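Local coordinates for protein nicotinamide riboside transporter PnuC (Neisseria mucosa ATCC 25996, PDB 4QTN) that probably carries nicotinamide riboside, a form of vitamin B3, across the bacterial inner membrane as a homotrimeric permease, at residues K8-G13 and K59-N64; G13-F18 and V54-K59; E119-K124 and I226-L231. All blocks are in the same frame, centred on the assembly; numbering follows the deposited sequence.

Contact 1 of 3, residues K8-G13 and K59-N64. With BOG (octyl beta-D-glucopyranoside), chain J.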
loop_
_atom_site.group_PDB
_atom_site.type_symbol
_atom_site.label_atom_id
_atom_site.label_comp_id
_atom_site.label_asym_id
_atom_site.label_seq_id
_atom_site.Cartn_x
_atom_site.Cartn_y
_atom_site.Cartn_z
ATOM N N LYS C 8 -9.745 -31.640 10.950
ATOM C CA LYS C 8 -9.781 -31.692 9.490
ATOM C C LYS C 8 -10.644 -30.555 8.945
ATOM O O LYS C 8 -10.290 -29.919 7.968
ATOM C CB LYS C 8 -10.296 -33.066 9.000
ATOM C CG LYS C 8 -9.935 -33.418 7.551
ATOM C CD LYS C 8 -10.995 -32.923 6.553
ATOM C CE LYS C 8 -10.488 -32.961 5.104
ATOM N NZ LYS C 8 -11.305 -32.143 4.147
ATOM N N ARG C 9 -11.755 -30.286 9.622
ATOM C CA ARG C 9 -12.665 -29.188 9.260
ATOM C C ARG C 9 -12.028 -27.805 9.416
ATOM O O ARG C 9 -12.006 -26.991 8.468
ATOM C CB ARG C 9 -13.912 -29.246 10.128
ATOM C CG ARG C 9 -15.018 -30.086 9.562
ATOM C CD ARG C 9 -16.249 -29.931 10.405
ATOM N NE ARG C 9 -17.424 -30.266 9.643
ATOM C CZ ARG C 9 -18.388 -29.406 9.331
ATOM N NH1 ARG C 9 -18.342 -28.138 9.748
ATOM N NH2 ARG C 9 -19.421 -29.825 8.620
ATOM N N GLU C 10 -11.554 -27.526 10.625
ATOM C CA GLU C 10 -10.940 -26.262 10.922
ATOM C C GLU C 10 -9.826 -25.899 9.935
ATOM O O GLU C 10 -9.769 -24.772 9.462
ATOM C CB GLU C 10 -10.404 -26.255 12.321
ATOM C CG GLU C 10 -10.089 -24.874 12.803
ATOM C CD GLU C 10 -11.317 -24.123 13.277
ATOM O OE1 GLU C 10 -12.414 -24.725 13.327
ATOM O OE2 GLU C 10 -11.179 -22.932 13.622
ATOM N N LEU C 11 -8.961 -26.863 9.617
ATOM C CA LEU C 11 -7.759 -26.590 8.821
ATOM C C LEU C 11 -8.025 -26.512 7.335
ATOM O O LEU C 11 -7.325 -25.808 6.616
ATOM C CB LEU C 11 -6.687 -27.653 9.065
ATOM C CG LEU C 11 -5.926 -27.738 10.388
ATOM C CD1 LEU C 11 -4.717 -28.619 10.153
ATOM C CD2 LEU C 11 -5.496 -26.367 10.906
ATOM N N PHE C 12 -8.989 -27.276 6.859
ATOM C CA PHE C 12 -9.146 -27.448 5.423
ATOM C C PHE C 12 -10.531 -27.038 4.927
ATOM O O PHE C 12 -10.776 -26.994 3.718
ATOM C CB PHE C 12 -8.804 -28.892 5.006
ATOM C CG PHE C 12 -7.372 -29.297 5.318
ATOM C CD1 PHE C 12 -6.329 -28.945 4.463
ATOM C CD2 PHE C 12 -7.070 -30.015 6.475
ATOM C CE1 PHE C 12 -5.020 -29.300 4.757
ATOM C CE2 PHE C 12 -5.763 -30.359 6.777
ATOM C CZ PHE C 12 -4.740 -30.005 5.915
ATOM N N GLY C 13 -11.412 -26.682 5.864
ATOM C CA GLY C 13 -12.823 -26.475 5.560
ATOM C C GLY C 13 -13.149 -25.067 5.130
ATOM O O GLY C 13 -12.801 -24.102 5.805
ATOM N N LYS C 59 -10.720 -15.093 8.711
ATOM C CA LYS C 59 -11.761 -16.076 8.387
ATOM C C LYS C 59 -12.797 -16.209 9.512
ATOM O O LYS C 59 -13.942 -16.623 9.281
ATOM C CB LYS C 59 -11.122 -17.437 8.106
ATOM C CG LYS C 59 -10.930 -17.743 6.638
ATOM C CD LYS C 59 -12.263 -17.845 5.951
ATOM C CE LYS C 59 -12.356 -19.093 5.109
ATOM N NZ LYS C 59 -13.569 -19.012 4.247
ATOM N N GLY C 60 -12.383 -15.855 10.722
ATOM C CA GLY C 60 -13.233 -15.976 11.885
ATOM C C GLY C 60 -13.215 -17.380 12.443
ATOM O O GLY C 60 -14.130 -17.765 13.149
ATOM N N LYS C 61 -12.171 -18.149 12.102
ATOM C CA LYS C 61 -11.985 -19.524 12.621
ATOM C C LYS C 61 -11.420 -19.535 14.040
ATOM O O LYS C 61 -10.519 -18.751 14.370
ATOM C CB LYS C 61 -11.059 -20.312 11.711
ATOM C CG LYS C 61 -11.623 -20.564 10.338
ATOM C CD LYS C 61 -10.877 -21.678 9.634
ATOM C CE LYS C 61 -11.652 -22.146 8.418
ATOM N NZ LYS C 61 -11.865 -23.622 8.435
ATOM N N ILE C 62 -11.912 -20.461 14.860
ATOM C CA ILE C 62 -11.592 -20.479 16.300
ATOM C C ILE C 62 -10.194 -20.993 16.609
ATOM O O ILE C 62 -9.612 -20.654 17.652
ATOM C CB ILE C 62 -12.601 -21.314 17.096
ATOM C CG1 ILE C 62 -12.287 -21.223 18.586
ATOM C CG2 ILE C 62 -12.600 -22.765 16.613
ATOM C CD1 ILE C 62 -13.492 -20.941 19.434
ATOM N N SER C 63 -9.669 -21.825 15.710
ATOM C CA SER C 63 -8.354 -22.441 15.885
ATOM C C SER C 63 -7.239 -21.485 15.594
ATOM O O SER C 63 -6.102 -21.894 15.510
ATOM C CB SER C 63 -8.197 -23.638 14.965
ATOM O OG SER C 63 -8.061 -23.205 13.619
ATOM N N ASN C 64 -7.570 -20.218 15.383
ATOM C CA ASN C 64 -6.556 -19.186 15.302
ATOM C C ASN C 64 -5.776 -19.119 16.602
ATOM O O ASN C 64 -4.572 -18.901 16.590
ATOM C CB ASN C 64 -7.175 -17.813 14.967
ATOM C CG ASN C 64 -7.481 -16.986 16.207
ATOM O OD1 ASN C 64 -6.609 -16.277 16.737
ATOM N ND2 ASN C 64 -8.728 -17.060 16.672
HETATM C C1 BOG J . -10.116 -26.656 -0.207
HETATM O O1 BOG J . -8.993 -25.848 -0.162
HETATM C C2 BOG J . -11.318 -25.885 0.322
HETATM O O2 BOG J . -11.127 -25.496 1.735
HETATM C C3 BOG J . -12.553 -26.708 0.229
HETATM O O3 BOG J . -13.664 -25.923 0.770
HETATM C C4 BOG J . -12.858 -27.134 -1.171
HETATM O O4 BOG J . -13.924 -28.102 -1.158
HETATM C C5 BOG J . -11.650 -27.707 -1.948
HETATM O O5 BOG J . -10.316 -27.099 -1.627
HETATM C C6 BOG J . -11.913 -27.489 -3.396
HETATM O O6 BOG J . -11.223 -28.459 -4.179
HETATM C "C1'" BOG J . -8.078 -26.130 0.929
HETATM C "C2'" BOG J . -7.216 -24.850 1.175
HETATM C "C3'" BOG J . -6.172 -25.116 2.232
HETATM C "C4'" BOG J . -5.231 -23.874 2.310
HETATM C "C5'" BOG J . -4.169 -24.064 3.436
HETATM C "C6'" BOG J . -4.872 -24.157 4.814
HETATM C "C7'" BOG J . -4.303 -25.343 5.632
HETATM C "C8'" BOG J . -3.205 -24.852 6.639
#
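Lys-61 and Glu-10 lie alongside each other with their chains pointing in opposite directions, each reaching past the other to the opposite backbone. Lys-61 runs nearly extended as far as CE and bends at the last torsion, chi4 -127°, which brings NZ to the end of helix 4-12. There it donates to Glu-10 O at 2.6 Å, from above that carbonyl plane, and to Gly-13 O at 2.8 Å, in the carbonyl plane and on a lone pair. Thr-118 OG1 is a third partner of NZ, so the ammonium is gripped by two carbonyls and a hydroxyl. Octyl glucoside O2 donates to Phe-12 O at this helix end. The carboxylate of Glu-10 travels the other way, its chain folded at chi2, 80°, and reaches the 61-64 turn. OE2 receives the N-H of Ser-63 (N to OE2 2.8 Å) from above the carboxylate plane, in a fairly straight bond of 162°. The same OE2 also lies beside Ile-62 CG2, the isoleucine crossing the glutamate at about a right angle. The two charged ends do not meet: Glu-10 OE1 stays 5.0 Å from Lys-61 NZ. Thus a lysine closes the C-terminal end of the short helix 4-12, while a glutamate holds the type I turn from Lys-61 to Asn-64, next to the Schellman motif with which Gly-60, at positive phi, ends helix 41-59.

Contact 2 of 3, residues G13-F18 and V54-K59; sequences GGWTHF and VVFVGK. With BOG (octyl beta-D-glucopyranoside), chain J; NNR (Nicotinamide riboside), chain I.
Trp-15 meets Val-55, Phe-56 and Lys-59 along one flank of transmembrane helix 41-59, just ahead of the Thr-16 N-cap that starts helix 17-34. Thr-16 OG1 caps a backbone N of the first turn and Thr-16 N bonds to Glu-19 OE2, a pattern consistent with a capping box.

The aromatic contact is T-shaped: the six-membered ring of Trp-15 turns its edge to the face of Phe-56, with centroids 5.3 Å apart and planes at 67°. CG of Trp-15 lies anti to its carbonyl carbon, chi1 -55°, which lays the benzo end of the indole against helix 41-59. Apolar packing continues at CZ3, which lies 3.6 Å from Val-55 CG1 and 3.5 Å from Lys-59 CG. On the other flank of helix 41-59, Val-54 CG1 and Val-57 CG1 touch the nicotinamide ring of the bound substrate, each 3.5 Å from its nearest ring carbon, C3 and C5 respectively.

Detergent takes part too: the octyl chain of the glucoside passes over one face of the indole at C4', and its sugar O2 accepts from Trp-15 N at 3.2 Å.

Among the polar bonds, Trp-15 NE1 is used by Leu-11 O. The Lys-59 chain, bent at chi2 and chi3, carries its ammonium to a salt bridge with Glu-19, the capping carboxylate, and NZ also donates to Gly-14 O at 2.5 Å, in the carbonyl plane with a C=O...N angle of 153°.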
loop_
_atom_site.group_PDB
_atom_site.type_symbol
_atom_site.label_atom_id
_atom_site.label_comp_id
_atom_site.label_asym_id
_atom_site.label_seq_id
_atom_site.Cartn_x
_atom_site.Cartn_y
_atom_site.Cartn_z
ATOM N N GLY C 13 -11.412 -26.682 5.864
ATOM C CA GLY C 13 -12.823 -26.475 5.560
ATOM C C GLY C 13 -13.149 -25.067 5.130
ATOM O O GLY C 13 -12.801 -24.102 5.805
ATOM N N GLY C 14 -13.819 -24.952 3.992
ATOM C CA GLY C 14 -14.520 -23.726 3.637
ATOM C C GLY C 14 -13.628 -22.548 3.313
ATOM O O GLY C 14 -13.998 -21.408 3.576
ATOM N N TRP C 15 -12.447 -22.817 2.739
ATOM C CA TRP C 15 -11.651 -21.762 2.075
ATOM C C TRP C 15 -12.129 -21.557 0.665
ATOM O O TRP C 15 -12.379 -22.536 -0.065
ATOM C CB TRP C 15 -10.161 -22.110 2.023
ATOM C CG TRP C 15 -9.550 -22.425 3.313
ATOM C CD1 TRP C 15 -9.394 -23.658 3.857
ATOM C CD2 TRP C 15 -8.958 -21.506 4.224
ATOM N NE1 TRP C 15 -8.754 -23.569 5.064
ATOM C CE2 TRP C 15 -8.473 -22.256 5.315
ATOM C CE3 TRP C 15 -8.809 -20.123 4.239
ATOM C CZ2 TRP C 15 -7.846 -21.669 6.411
ATOM C CZ3 TRP C 15 -8.186 -19.537 5.325
ATOM C CH2 TRP C 15 -7.709 -20.316 6.401
ATOM N N THR C 16 -12.249 -20.286 0.270
ATOM C CA THR C 16 -12.303 -19.920 -1.141
ATOM C C THR C 16 -10.971 -20.233 -1.813
ATOM O O THR C 16 -9.927 -20.397 -1.132
ATOM C CB THR C 16 -12.585 -18.431 -1.348
ATOM O OG1 THR C 16 -11.491 -17.664 -0.844
ATOM C CG2 THR C 16 -13.832 -18.029 -0.648
ATOM N N HIS C 17 -11.010 -20.313 -3.150
ATOM C CA HIS C 17 -9.810 -20.503 -3.970
ATOM C C HIS C 17 -8.810 -19.383 -3.702
ATOM O O HIS C 17 -7.623 -19.633 -3.423
ATOM C CB HIS C 17 -10.189 -20.527 -5.450
ATOM C CG HIS C 17 -9.028 -20.712 -6.366
ATOM N ND1 HIS C 17 -8.118 -19.711 -6.621
ATOM C CD2 HIS C 17 -8.624 -21.782 -7.093
ATOM C CE1 HIS C 17 -7.202 -20.154 -7.463
ATOM N NE2 HIS C 17 -7.484 -21.409 -7.763
ATOM N N PHE C 18 -9.311 -18.147 -3.749
ATOM C CA PHE C 18 -8.506 -16.972 -3.527
ATOM C C PHE C 18 -7.820 -16.983 -2.132
ATOM O O PHE C 18 -6.599 -16.825 -2.033
ATOM C CB PHE C 18 -9.366 -15.756 -3.722
ATOM C CG PHE C 18 -8.672 -14.466 -3.455
ATOM C CD1 PHE C 18 -7.892 -13.875 -4.419
ATOM C CD2 PHE C 18 -8.858 -13.810 -2.269
ATOM C CE1 PHE C 18 -7.285 -12.657 -4.196
ATOM C CE2 PHE C 18 -8.250 -12.588 -2.026
ATOM C CZ PHE C 18 -7.456 -12.015 -2.992
ATOM N N VAL C 54 -3.339 -14.889 11.949
ATOM C CA VAL C 54 -4.144 -13.776 11.439
ATOM C C VAL C 54 -5.032 -14.123 10.232
ATOM O O VAL C 54 -6.124 -13.585 10.090
ATOM C CB VAL C 54 -3.292 -12.550 11.120
ATOM C CG1 VAL C 54 -2.573 -12.074 12.385
ATOM C CG2 VAL C 54 -2.314 -12.869 9.995
ATOM N N VAL C 55 -4.585 -15.024 9.378
ATOM C CA VAL C 55 -5.438 -15.446 8.269
ATOM C C VAL C 55 -6.699 -16.135 8.820
ATOM O O VAL C 55 -7.805 -15.889 8.347
ATOM C CB VAL C 55 -4.662 -16.316 7.237
ATOM C CG1 VAL C 55 -5.594 -17.221 6.438
ATOM C CG2 VAL C 55 -3.849 -15.422 6.311
ATOM N N PHE C 56 -6.524 -16.914 9.888
ATOM C CA PHE C 56 -7.646 -17.582 10.571
ATOM C C PHE C 56 -8.598 -16.612 11.305
ATOM O O PHE C 56 -9.821 -16.823 11.300
ATOM C CB PHE C 56 -7.132 -18.649 11.539
ATOM C CG PHE C 56 -6.733 -19.921 10.873
ATOM C CD1 PHE C 56 -5.843 -19.919 9.820
ATOM C CD2 PHE C 56 -7.245 -21.130 11.303
ATOM C CE1 PHE C 56 -5.466 -21.104 9.201
ATOM C CE2 PHE C 56 -6.878 -22.318 10.689
ATOM C CZ PHE C 56 -5.985 -22.303 9.637
ATOM N N VAL C 57 -8.044 -15.567 11.945
ATOM C CA VAL C 57 -8.881 -14.477 12.503
ATOM C C VAL C 57 -9.726 -13.817 11.392
ATOM O O VAL C 57 -10.937 -13.624 11.545
ATOM C CB VAL C 57 -8.042 -13.407 13.257
ATOM C CG1 VAL C 57 -8.861 -12.153 13.507
ATOM C CG2 VAL C 57 -7.537 -13.961 14.566
ATOM N N GLY C 58 -9.089 -13.526 10.264
ATOM C CA GLY C 58 -9.780 -12.922 9.134
ATOM C C GLY C 58 -10.934 -13.777 8.691
ATOM O O GLY C 58 -11.997 -13.267 8.349
ATOM N N LYS C 59 -10.720 -15.093 8.711
ATOM C CA LYS C 59 -11.761 -16.076 8.387
ATOM C C LYS C 59 -12.797 -16.209 9.512
ATOM O O LYS C 59 -13.942 -16.623 9.281
ATOM C CB LYS C 59 -11.122 -17.437 8.106
ATOM C CG LYS C 59 -10.930 -17.743 6.638
ATOM C CD LYS C 59 -12.263 -17.845 5.951
ATOM C CE LYS C 59 -12.356 -19.093 5.109
ATOM N NZ LYS C 59 -13.569 -19.012 4.247
HETATM C C1 BOG J . -10.116 -26.656 -0.207
HETATM O O1 BOG J . -8.993 -25.848 -0.162
HETATM C C2 BOG J . -11.318 -25.885 0.322
HETATM O O2 BOG J . -11.127 -25.496 1.735
HETATM C C3 BOG J . -12.553 -26.708 0.229
HETATM O O3 BOG J . -13.664 -25.923 0.770
HETATM C C4 BOG J . -12.858 -27.134 -1.171
HETATM O O4 BOG J . -13.924 -28.102 -1.158
HETATM C C5 BOG J . -11.650 -27.707 -1.948
HETATM O O5 BOG J . -10.316 -27.099 -1.627
HETATM C C6 BOG J . -11.913 -27.489 -3.396
HETATM O O6 BOG J . -11.223 -28.459 -4.179
HETATM C "C1'" BOG J . -8.078 -26.130 0.929
HETATM C "C2'" BOG J . -7.216 -24.850 1.175
HETATM C "C3'" BOG J . -6.172 -25.116 2.232
HETATM C "C4'" BOG J . -5.231 -23.874 2.310
HETATM C "C5'" BOG J . -4.169 -24.064 3.436
HETATM C "C6'" BOG J . -4.872 -24.157 4.814
HETATM C "C7'" BOG J . -4.303 -25.343 5.632
HETATM C "C8'" BOG J . -3.205 -24.852 6.639
HETATM O O2R NNR I . -4.653 -13.006 17.691
HETATM C C2R NNR I . -3.595 -12.131 17.009
HETATM C C3R NNR I . -2.252 -12.275 17.734
HETATM O O3R NNR I . -2.475 -12.583 19.036
HETATM C C4R NNR I . -1.608 -10.907 17.652
HETATM C C5R NNR I . -0.626 -10.774 16.415
HETATM O O5R NNR I . -0.349 -9.351 16.189
HETATM O O4R NNR I . -2.598 -10.064 17.547
HETATM C C1R NNR I . -3.902 -10.870 17.063
HETATM N N1 NNR I . -4.351 -10.355 15.756
HETATM C C2 NNR I . -3.508 -9.561 14.963
HETATM C C6 NNR I . -5.612 -10.659 15.297
HETATM C C5 NNR I . -6.036 -10.176 14.035
HETATM C C4 NNR I . -5.207 -9.384 13.271
HETATM C C3 NNR I . -3.952 -9.085 13.709
HETATM C C7 NNR I . -3.053 -8.245 12.818
HETATM O O7 NNR I . -2.155 -7.609 13.284
HETATM N N7 NNR I . -3.280 -8.228 11.398
#

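Contact 3 of 3, residues E119-K124 and I226-L231; sequences EEVKAK and INWTKL
A chi1 of -91° sets the Trp-228 indole standing out from helix 208-234, nearly at right angles to the axis of the 226-231 segment, so that its six-membered ring reaches Val-121 and Ala-123; in Val-121, a chi1 of 83° sets CG1 between the backbone N and the carbonyl carbon, on the side of that ring. Both meet it obliquely, Val-121 CG1 at 3.9 Å from CZ2 and Ala-123 CB at 3.7 Å from CE3. Leu-231, one turn further along the helix, places CD2 over a face of the same indole, 3.6 Å above its plane and toward the rim, while Leu-231 CB lies 3.9 Å from Ala-123 CB. The loop between helices 85-107 and 128-147 thus crosses the probably cytoplasmic end of helix 208-234 in an irregular extended form, and alternate residues, Val-121 and Ala-123, contribute apolar side chains. No hydrogen bond joins the two segments. The Trp-228 N-H is taken by Val-57 O, and its ring meets the pocket residue Trp-182 edge-to-face. The Glu-120 and Leu-231 side chains run antiparallel, with OE1 3.5 Å from Leu-231 CD1; OE1 also forms a long, weak ion pair with Arg-234.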
loop_
_atom_site.group_PDB
_atom_site.type_symbol
_atom_site.label_atom_id
_atom_site.label_comp_id
_atom_site.label_asym_id
_atom_site.label_seq_id
_atom_site.Cartn_x
_atom_site.Cartn_y
_atom_site.Cartn_z
ATOM N N GLU C 119 -16.816 -23.721 11.092
ATOM C CA GLU C 119 -17.588 -22.858 11.945
ATOM C C GLU C 119 -16.940 -21.485 11.989
ATOM O O GLU C 119 -15.736 -21.389 12.173
ATOM C CB GLU C 119 -17.704 -23.467 13.342
ATOM C CG GLU C 119 -18.430 -24.825 13.370
ATOM C CD GLU C 119 -17.544 -25.994 13.852
ATOM O OE1 GLU C 119 -16.979 -25.898 14.972
ATOM O OE2 GLU C 119 -17.447 -27.027 13.127
ATOM N N GLU C 120 -17.730 -20.438 11.709
ATOM C CA GLU C 120 -17.263 -19.028 11.805
ATOM C C GLU C 120 -17.893 -18.316 12.994
ATOM O O GLU C 120 -19.094 -18.445 13.232
ATOM C CB GLU C 120 -17.548 -18.223 10.507
ATOM C CG GLU C 120 -18.535 -18.872 9.536
ATOM C CD GLU C 120 -19.426 -17.868 8.787
ATOM O OE1 GLU C 120 -20.242 -17.197 9.444
ATOM O OE2 GLU C 120 -19.355 -17.799 7.530
ATOM N N VAL C 121 -17.068 -17.558 13.727
ATOM C CA VAL C 121 -17.518 -16.686 14.837
ATOM C C VAL C 121 -18.566 -15.672 14.367
ATOM O O VAL C 121 -18.598 -15.300 13.184
ATOM C CB VAL C 121 -16.317 -15.930 15.476
ATOM C CG1 VAL C 121 -15.976 -14.674 14.686
ATOM C CG2 VAL C 121 -16.588 -15.600 16.934
ATOM N N LYS C 122 -19.436 -15.250 15.287
ATOM C CA LYS C 122 -20.494 -14.305 14.958
ATOM C C LYS C 122 -19.982 -12.888 15.130
ATOM O O LYS C 122 -19.648 -12.481 16.212
ATOM C CB LYS C 122 -21.741 -14.563 15.815
ATOM C CG LYS C 122 -22.576 -15.766 15.351
ATOM C CD LYS C 122 -23.873 -15.930 16.153
ATOM C CE LYS C 122 -23.637 -16.620 17.498
ATOM N NZ LYS C 122 -24.791 -16.478 18.441
ATOM N N ALA C 123 -19.870 -12.165 14.028
ATOM C CA ALA C 123 -19.207 -10.865 14.033
ATOM C C ALA C 123 -20.204 -9.752 14.303
ATOM O O ALA C 123 -21.320 -9.798 13.810
ATOM C CB ALA C 123 -18.495 -10.637 12.709
ATOM N N LYS C 124 -19.798 -8.767 15.107
ATOM C CA LYS C 124 -20.667 -7.635 15.470
ATOM C C LYS C 124 -20.082 -6.324 14.956
ATOM O O LYS C 124 -18.885 -6.236 14.695
ATOM C CB LYS C 124 -20.875 -7.558 17.000
ATOM C CG LYS C 124 -21.495 -8.799 17.611
ATOM C CD LYS C 124 -21.904 -8.592 19.065
ATOM C CE LYS C 124 -20.695 -8.453 19.989
ATOM N NZ LYS C 124 -21.076 -8.585 21.424
ATOM N N ILE C 226 -12.588 -6.597 4.891
ATOM C CA ILE C 226 -13.564 -7.064 3.871
ATOM C C ILE C 226 -14.406 -8.287 4.318
ATOM O O ILE C 226 -15.640 -8.226 4.301
ATOM C CB ILE C 226 -12.909 -7.357 2.523
ATOM C CG1 ILE C 226 -12.638 -6.071 1.783
ATOM C CG2 ILE C 226 -13.827 -8.186 1.672
ATOM C CD1 ILE C 226 -11.290 -6.054 1.104
ATOM N N ASN C 227 -13.736 -9.365 4.742
ATOM C CA ASN C 227 -14.411 -10.621 5.090
ATOM C C ASN C 227 -15.254 -10.531 6.315
ATOM O O ASN C 227 -16.361 -11.080 6.352
ATOM C CB ASN C 227 -13.412 -11.738 5.297
ATOM C CG ASN C 227 -14.066 -13.111 5.266
ATOM O OD1 ASN C 227 -14.580 -13.548 4.217
ATOM N ND2 ASN C 227 -14.052 -13.806 6.408
ATOM N N TRP C 228 -14.704 -9.913 7.359
ATOM C CA TRP C 228 -15.478 -9.605 8.564
ATOM C C TRP C 228 -16.717 -8.742 8.300
ATOM O O TRP C 228 -17.731 -8.905 8.971
ATOM C CB TRP C 228 -14.597 -9.000 9.653
ATOM C CG TRP C 228 -14.054 -10.021 10.512
ATOM C CD1 TRP C 228 -13.262 -11.052 10.136
ATOM C CD2 TRP C 228 -14.292 -10.182 11.910
ATOM N NE1 TRP C 228 -12.973 -11.855 11.216
ATOM C CE2 TRP C 228 -13.592 -11.341 12.321
ATOM C CE3 TRP C 228 -15.007 -9.453 12.864
ATOM C CZ2 TRP C 228 -13.593 -11.789 13.645
ATOM C CZ3 TRP C 228 -15.015 -9.909 14.187
ATOM C CH2 TRP C 228 -14.314 -11.062 14.559
ATOM N N THR C 229 -16.667 -7.861 7.305
ATOM C CA THR C 229 -17.898 -7.227 6.868
ATOM C C THR C 229 -18.924 -8.251 6.370
ATOM O O THR C 229 -20.064 -8.274 6.849
ATOM C CB THR C 229 -17.670 -6.129 5.834
ATOM O OG1 THR C 229 -16.984 -5.057 6.460
ATOM C CG2 THR C 229 -18.989 -5.603 5.334
ATOM N N LYS C 230 -18.517 -9.104 5.430
ATOM C CA LYS C 230 -19.399 -10.171 4.932
ATOM C C LYS C 230 -19.978 -10.978 6.111
ATOM O O LYS C 230 -21.135 -11.410 6.079
ATOM C CB LYS C 230 -18.662 -11.085 3.926
ATOM C CG LYS C 230 -18.429 -10.435 2.551
ATOM C CD LYS C 230 -17.094 -10.870 1.901
ATOM C CE LYS C 230 -17.246 -12.058 0.946
ATOM N NZ LYS C 230 -17.219 -11.669 -0.499
ATOM N N LEU C 231 -19.183 -11.100 7.163
ATOM C CA LEU C 231 -19.506 -11.908 8.318
ATOM C C LEU C 231 -20.549 -11.199 9.176
ATOM O O LEU C 231 -21.524 -11.803 9.623
ATOM C CB LEU C 231 -18.234 -12.093 9.128
ATOM C CG LEU C 231 -17.682 -13.389 9.713
ATOM C CD1 LEU C 231 -17.988 -14.624 8.886
ATOM C CD2 LEU C 231 -16.184 -13.187 9.845
#

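All three contacts lie on what is assigned as the cytoplasmic side of the transporter, and the end of helix 41-59 connects them. Contacts 1 and 2, with centres about 8 Å apart, share Gly-13 and Lys-59 and both touch the same octyl glucoside. Contact 3 is tied to both by backbone carbonyls at the end of helix 41-59 and just beyond it: Gly-58 O lies 2.9 Å from Asn-227 ND2 and Gly-60 O 3.0 Å from Val-121 N, both probable hydrogen bonds. Contacts 1 and 2 reach the nicotinamide riboside pocket: contact 1 supplies Asn-64, contact 2 Val-54 and Val-57; contact 3 supplies none of it, the side chain of Trp-228 standing about 8 Å from the ligand.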